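PDB 3HBZ: putative glycoside hydrolase, which binds calcium and may play a role in carbohydrate metabolism, possibly as a glycoside hydrolase, although its activity is not established. Local coordinates for residues 96-101 with 334-339; 204-209 with 306-311. All blocks are in the same frame, centred on the assembly; numbering follows the deposited sequence.

Contact 1 (96-101 with 334-339); sequences LATIYN and VELIYR. With NA (sodium ion), chain D; CA (calcium ion), chain B; ACT (acetate ion), chain H.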
loop_
_atom_site.group_PDB
_atom_site.type_symbol
_atom_site.label_atom_id
_atom_site.label_comp_id
_atom_site.label_asym_id
_atom_site.label_seq_id
_atom_site.Cartn_x
_atom_site.Cartn_y
_atom_site.Cartn_z
ATOM N N LEU A 96 -0.709 -1.674 14.406
ATOM C CA LEU A 96 -0.759 -2.332 13.099
ATOM C C LEU A 96 -1.383 -3.736 13.216
ATOM O O LEU A 96 -1.082 -4.464 14.142
ATOM C CB LEU A 96 0.670 -2.440 12.560
ATOM C CG LEU A 96 0.863 -2.511 11.069
ATOM C CD1 LEU A 96 0.167 -1.323 10.345
ATOM C CD2 LEU A 96 2.374 -2.585 10.731
ATOM N N ALA A 97 -2.216 -4.116 12.263
ATOM C CA ALA A 97 -2.801 -5.468 12.223
ATOM C C ALA A 97 -1.676 -6.434 11.853
ATOM O O ALA A 97 -0.766 -6.047 11.122
ATOM C CB ALA A 97 -3.907 -5.525 11.127
ATOM N N THR A 98 -1.754 -7.678 12.332
ATOM C CA THR A 98 -0.692 -8.684 12.099
ATOM C C THR A 98 -1.180 -10.064 11.611
ATOM O O THR A 98 -0.363 -10.968 11.426
ATOM C CB THR A 98 0.167 -8.913 13.367
ATOM O OG1 THR A 98 -0.608 -9.573 14.387
ATOM C CG2 THR A 98 0.739 -7.584 13.884
ATOM N N ILE A 99 -2.488 -10.210 11.405
ATOM C CA ILE A 99 -3.086 -11.480 10.977
ATOM C C ILE A 99 -3.874 -11.198 9.713
ATOM O O ILE A 99 -4.813 -10.415 9.747
ATOM C CB ILE A 99 -4.023 -12.080 12.064
ATOM C CG1 ILE A 99 -3.280 -12.293 13.389
ATOM C CG2 ILE A 99 -4.699 -13.386 11.581
ATOM C CD1 ILE A 99 -2.434 -13.515 13.461
ATOM N N TYR A 100 -3.512 -11.843 8.605
ATOM C CA TYR A 100 -4.043 -11.473 7.288
ATOM C C TYR A 100 -4.671 -12.664 6.594
ATOM O O TYR A 100 -3.970 -13.567 6.161
ATOM C CB TYR A 100 -2.913 -10.939 6.414
ATOM C CG TYR A 100 -1.982 -9.992 7.139
ATOM C CD1 TYR A 100 -2.467 -8.852 7.751
ATOM C CD2 TYR A 100 -0.621 -10.246 7.209
ATOM C CE1 TYR A 100 -1.626 -7.982 8.416
ATOM C CE2 TYR A 100 0.234 -9.393 7.883
ATOM C CZ TYR A 100 -0.258 -8.255 8.470
ATOM O OH TYR A 100 0.616 -7.392 9.117
ATOM N N ASN A 101 -5.991 -12.653 6.470
ATOM C CA ASN A 101 -6.714 -13.746 5.823
ATOM C C ASN A 101 -7.277 -13.373 4.434
ATOM O O ASN A 101 -7.843 -14.202 3.726
ATOM C CB ASN A 101 -7.821 -14.228 6.770
ATOM C CG ASN A 101 -7.274 -15.117 7.901
ATOM O OD1 ASN A 101 -6.743 -16.179 7.654
ATOM N ND2 ASN A 101 -7.419 -14.679 9.130
ATOM N N VAL A 334 -1.501 -15.202 6.258
ATOM C CA VAL A 334 -0.188 -14.676 6.571
ATOM C C VAL A 334 -0.245 -14.128 7.984
ATOM O O VAL A 334 -1.275 -13.607 8.414
ATOM C CB VAL A 334 0.234 -13.526 5.579
ATOM C CG1 VAL A 334 1.582 -12.934 5.939
ATOM C CG2 VAL A 334 0.269 -14.056 4.166
ATOM N N GLU A 335 0.893 -14.181 8.665
ATOM C CA GLU A 335 1.023 -13.594 9.975
ATOM C C GLU A 335 2.336 -12.848 10.131
ATOM O O GLU A 335 3.408 -13.368 9.829
ATOM C CB GLU A 335 0.905 -14.694 11.070
ATOM C CG GLU A 335 0.795 -14.069 12.403
ATOM C CD GLU A 335 0.505 -15.030 13.537
ATOM O OE1 GLU A 335 0.468 -16.259 13.309
ATOM O OE2 GLU A 335 0.314 -14.515 14.662
ATOM N N LEU A 336 2.268 -11.635 10.657
ATOM C CA LEU A 336 3.468 -10.964 11.183
ATOM C C LEU A 336 3.652 -11.348 12.663
ATOM O O LEU A 336 2.898 -10.904 13.546
ATOM C CB LEU A 336 3.313 -9.445 11.011
ATOM C CG LEU A 336 4.503 -8.619 11.488
ATOM C CD1 LEU A 336 5.799 -9.044 10.785
ATOM C CD2 LEU A 336 4.165 -7.094 11.308
ATOM N N ILE A 337 4.636 -12.205 12.935
ATOM C CA ILE A 337 4.884 -12.713 14.290
ATOM C C ILE A 337 5.945 -11.819 14.930
ATOM O O ILE A 337 6.969 -11.516 14.308
ATOM C CB ILE A 337 5.374 -14.206 14.266
ATOM C CG1 ILE A 337 4.319 -15.098 13.553
ATOM C CG2 ILE A 337 5.670 -14.759 15.714
ATOM C CD1 ILE A 337 4.850 -16.471 13.080
ATOM N N TYR A 338 5.669 -11.391 16.151
ATOM C CA TYR A 338 6.563 -10.536 16.918
ATOM C C TYR A 338 6.818 -11.061 18.350
ATOM O O TYR A 338 6.071 -11.897 18.896
ATOM C CB TYR A 338 6.009 -9.117 16.978
ATOM C CG TYR A 338 4.634 -8.968 17.572
ATOM C CD1 TYR A 338 4.467 -8.810 18.941
ATOM C CD2 TYR A 338 3.497 -8.981 16.761
ATOM C CE1 TYR A 338 3.202 -8.662 19.509
ATOM C CE2 TYR A 338 2.219 -8.815 17.317
ATOM C CZ TYR A 338 2.093 -8.654 18.692
ATOM O OH TYR A 338 0.869 -8.506 19.263
ATOM N N ARG A 339 7.902 -10.585 18.942
ATOM C CA ARG A 339 8.317 -11.096 20.257
ATOM C C ARG A 339 7.349 -10.642 21.347
ATOM O O ARG A 339 6.965 -9.469 21.344
ATOM C CB ARG A 339 9.701 -10.611 20.595
ATOM C CG ARG A 339 10.211 -11.189 21.948
ATOM C CD ARG A 339 11.673 -10.889 22.145
ATOM N NE ARG A 339 12.364 -11.496 21.018
ATOM C CZ ARG A 339 13.394 -10.964 20.375
ATOM N NH1 ARG A 339 13.886 -9.776 20.748
ATOM N NH2 ARG A 339 13.924 -11.633 19.337
HETATM NA NA NA D . -6.719 -9.067 10.227
HETATM CA CA CA B . -8.248 -16.510 3.266
HETATM C C ACT H . 1.728 -1.899 16.435
HETATM O O ACT H . 2.622 -1.620 17.156
HETATM O OXT ACT H . 1.440 -0.825 15.816
HETATM C CH3 ACT H . 1.152 -3.355 16.326
HETATM O O HOH W 1 -7.829 -17.392 5.427
HETATM O O HOH W 2 -7.401 -10.595 7.986
HETATM O O HOH W 3 -9.106 -8.401 9.550
HETATM O O HOH W 4 -7.740 -11.167 11.712
HETATM O O HOH W 5 -7.093 -7.427 11.596
#
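Tyr100 CG lies anti to its own carbonyl carbon (chi1 -43°) and Val334 CG1 anti to its backbone N (chi1 178°), which brings the ring edge to the valine. Tyr100 CD2 packs on Val334 CG1 at 3.7 Å, with Val334 CB in the ring plane at its edge. Tyr100 also runs alongside Leu336, its OH near Leu336 CB. That hydroxyl donates to Ala97 O at 2.8 Å, tying the ring end to the non-strand part of its own segment, ahead of strand 99-100. Trp126 meets the Tyr100 ring edge-to-face.

The backbones form a short antiparallel ladder. Tyr100 and Val334 are a hydrogen-bonded pair: Tyr100 N to Val334 O is 2.9 Å, and Val334 N to Tyr100 O is 3.0 Å. Leu336 N adds a bond to Thr98 O of 2.8 Å. Ile99 and Glu335 are the non-hydrogen-bonded pair between them. Their side chains lie side by side on the other face, with Ile99 CD1 against the Glu335 carboxylate. Thr98 CG2 reaches Tyr338 CE2 at 3.9 Å, the two side chains crossing at about a right angle.

Two carbonyls of 96-101 bind metals. Ile99 O binds a sodium ion at 2.4 Å, with Glu116 and waters. Asn101 O binds a calcium ion at 2.4 Å, and Asn101 OD1 accepts a bond from a calcium-bound water. Glu103, Thr155, Lys157 and Asp332 complete the protein ligands of the calcium. Strand pairing and two cations therefore share one short run of backbone, and holding 99-100 against 334-336 is likely to fix where both carbonyls point.

Contact 2 (204-209 with 306-311); sequences LPFRHI and YNVAIV. With ACT (acetate ion), chain H.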
loop_
_atom_site.group_PDB
_atom_site.type_symbol
_atom_site.label_atom_id
_atom_site.label_comp_id
_atom_site.label_asym_id
_atom_site.label_seq_id
_atom_site.Cartn_x
_atom_site.Cartn_y
_atom_site.Cartn_z
ATOM N N LEU A 204 4.377 1.290 7.737
ATOM C CA LEU A 204 3.619 2.054 8.693
ATOM C C LEU A 204 4.222 1.800 10.081
ATOM O O LEU A 204 4.978 0.834 10.273
ATOM C CB LEU A 204 2.143 1.664 8.651
ATOM C CG LEU A 204 1.328 2.137 7.419
ATOM C CD1 LEU A 204 -0.135 1.563 7.465
ATOM C CD2 LEU A 204 1.339 3.642 7.314
ATOM N N PRO A 205 3.900 2.655 11.053
ATOM C CA PRO A 205 4.539 2.498 12.372
ATOM C C PRO A 205 4.183 1.173 13.052
ATOM O O PRO A 205 3.046 0.708 12.924
ATOM C CB PRO A 205 4.011 3.694 13.160
ATOM C CG PRO A 205 3.715 4.704 12.103
ATOM C CD PRO A 205 3.135 3.905 10.971
ATOM N N PHE A 206 5.178 0.553 13.703
ATOM C CA PHE A 206 5.022 -0.756 14.371
ATOM C C PHE A 206 5.790 -0.711 15.683
ATOM O O PHE A 206 6.956 -0.294 15.702
ATOM C CB PHE A 206 5.560 -1.867 13.452
ATOM C CG PHE A 206 5.269 -3.262 13.951
ATOM C CD1 PHE A 206 3.961 -3.716 14.071
ATOM C CD2 PHE A 206 6.321 -4.116 14.322
ATOM C CE1 PHE A 206 3.691 -5.010 14.564
ATOM C CE2 PHE A 206 6.077 -5.388 14.792
ATOM C CZ PHE A 206 4.733 -5.845 14.932
ATOM N N ARG A 207 5.144 -1.079 16.788
ATOM C CA ARG A 207 5.753 -0.896 18.117
ATOM C C ARG A 207 6.139 -2.211 18.816
ATOM O O ARG A 207 6.280 -2.252 20.016
ATOM C CB ARG A 207 4.845 -0.044 19.031
ATOM C CG ARG A 207 4.544 1.363 18.494
ATOM C CD ARG A 207 3.584 2.128 19.415
ATOM N NE ARG A 207 2.984 3.286 18.721
ATOM C CZ ARG A 207 3.096 4.571 19.077
ATOM N NH1 ARG A 207 3.796 4.924 20.136
ATOM N NH2 ARG A 207 2.489 5.521 18.364
ATOM N N HIS A 208 6.370 -3.274 18.053
ATOM C CA HIS A 208 6.933 -4.536 18.602
ATOM C C HIS A 208 8.152 -4.933 17.748
ATOM O O HIS A 208 8.405 -4.318 16.720
ATOM C CB HIS A 208 5.898 -5.668 18.566
ATOM C CG HIS A 208 4.580 -5.297 19.158
ATOM N ND1 HIS A 208 4.396 -5.136 20.518
ATOM C CD2 HIS A 208 3.381 -5.025 18.575
ATOM C CE1 HIS A 208 3.134 -4.803 20.750
ATOM N NE2 HIS A 208 2.498 -4.725 19.588
ATOM N N ILE A 209 8.861 -5.978 18.173
ATOM C CA ILE A 209 10.024 -6.488 17.487
ATOM C C ILE A 209 9.540 -7.656 16.664
ATOM O O ILE A 209 9.226 -8.721 17.219
ATOM C CB ILE A 209 11.126 -6.945 18.463
ATOM C CG1 ILE A 209 11.646 -5.764 19.299
ATOM C CG2 ILE A 209 12.305 -7.554 17.680
ATOM C CD1 ILE A 209 12.660 -6.153 20.389
ATOM N N TYR A 306 9.756 3.426 14.569
ATOM C CA TYR A 306 10.064 2.391 13.557
ATOM C C TYR A 306 8.816 2.055 12.777
ATOM O O TYR A 306 7.715 2.007 13.335
ATOM C CB TYR A 306 10.647 1.092 14.183
ATOM C CG TYR A 306 11.968 1.279 14.912
ATOM C CD1 TYR A 306 13.186 1.304 14.227
ATOM C CD2 TYR A 306 12.003 1.427 16.285
ATOM C CE1 TYR A 306 14.387 1.489 14.887
ATOM C CE2 TYR A 306 13.203 1.591 16.959
ATOM C CZ TYR A 306 14.396 1.625 16.248
ATOM O OH TYR A 306 15.580 1.817 16.926
ATOM N N ASN A 307 9.006 1.832 11.476
ATOM C CA ASN A 307 7.986 1.341 10.612
ATOM C C ASN A 307 8.336 -0.046 10.153
ATOM O O ASN A 307 9.524 -0.404 9.991
ATOM C CB ASN A 307 7.879 2.209 9.347
ATOM C CG ASN A 307 7.153 3.521 9.573
ATOM O OD1 ASN A 307 6.807 3.875 10.709
ATOM N ND2 ASN A 307 6.927 4.263 8.472
ATOM N N VAL A 308 7.286 -0.799 9.841
ATOM C CA VAL A 308 7.429 -2.081 9.216
ATOM C C VAL A 308 6.627 -2.049 7.941
ATOM O O VAL A 308 5.526 -1.464 7.910
ATOM C CB VAL A 308 6.928 -3.245 10.123
ATOM C CG1 VAL A 308 6.798 -4.527 9.271
ATOM C CG2 VAL A 308 7.932 -3.468 11.295
ATOM N N ALA A 309 7.180 -2.665 6.895
ATOM C CA ALA A 309 6.462 -2.977 5.659
ATOM C C ALA A 309 6.529 -4.463 5.361
ATOM O O ALA A 309 7.557 -5.118 5.615
ATOM C CB ALA A 309 7.066 -2.193 4.455
ATOM N N ILE A 310 5.452 -4.973 4.773
ATOM C CA ILE A 310 5.365 -6.316 4.212
ATOM C C ILE A 310 5.030 -6.099 2.747
ATOM O O ILE A 310 4.157 -5.265 2.413
ATOM C CB ILE A 310 4.263 -7.157 4.876
ATOM C CG1 ILE A 310 4.594 -7.457 6.343
ATOM C CG2 ILE A 310 3.990 -8.501 4.091
ATOM C CD1 ILE A 310 3.373 -7.893 7.157
ATOM N N VAL A 311 5.722 -6.825 1.885
ATOM C CA VAL A 311 5.553 -6.696 0.442
ATOM C C VAL A 311 5.493 -8.065 -0.239
ATOM O O VAL A 311 6.340 -8.964 0.053
ATOM C CB VAL A 311 6.743 -5.937 -0.181
ATOM C CG1 VAL A 311 6.469 -5.737 -1.682
ATOM C CG2 VAL A 311 7.001 -4.604 0.550
HETATM C C ACT H . 1.728 -1.899 16.435
HETATM O O ACT H . 2.622 -1.620 17.156
HETATM O OXT ACT H . 1.440 -0.825 15.816
HETATM C CH3 ACT H . 1.152 -3.355 16.326
HETATM O O HOH W 6 8.203 2.106 16.695
#
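Pro205 forms a beta bridge with Asn307, and the two CA atoms come within 4.0 Å. This is a non-hydrogen-bonded antiparallel pair, so the missing proline N-H costs no bond to strand 306-313. The bonds fall on its neighbours. Leu204 and Val308 bond both ways, Leu204 N to Val308 O at 3.0 Å and Val308 N to Leu204 O at 2.9 Å. Beyond the proline, Phe206 N donates to Tyr306 O at 2.9 Å. A water accepts from Tyr306 N and lies within bonding distance of Phe206 O. Strand 306-313 pairs with 200-205 and also with 240-247, whose Met245 touches Val308 and Tyr306.

Phe206 lies alongside Val308, with CD2 at 3.5 Å from Val308 CG2. Its CG is opposite the backbone N (chi1 -172°), which sends the ring on past the valine. His208 N sits over one ring face, near the rim. Phe206 CE1 lies 3.5 Å from the methyl carbon CH3 of an acetate, probably from the crystallisation liquor. Replacing Phe206 with an alanine would remove the ring, and is likely to open a gap beside Val308 CG2 and under His208 N.

The acetate O also accepts a bond from Arg207 N at 2.6 Å. The decided hydrogen bonds between the segments are all backbone to backbone, and Phe206 with Val308 adds apolar packing.

Contact 2 is buried, whereas contact 1 is only partly so, with Ile99 exposed. Both are antiparallel pairings, and their centres lie 11 Å apart. In contact 1 a strand of two residues, 99-100, lies on 328-338; in contact 2 strand 200-205 lies on 306-313. Strands 306-313 and 328-338 follow each other in the chain. The contacts touch directly: Arg339 N probably bonds Ile209 O at 2.9 Å, Tyr338 stacks on His208, and Tyr100 OH packs on Ile310 CD1. One acetate is held by backbone N-H groups from both. Contact 1 gives backbone carbonyls to cations at a partly exposed place, while contact 2 joins backbone bonds with buried apolar packing.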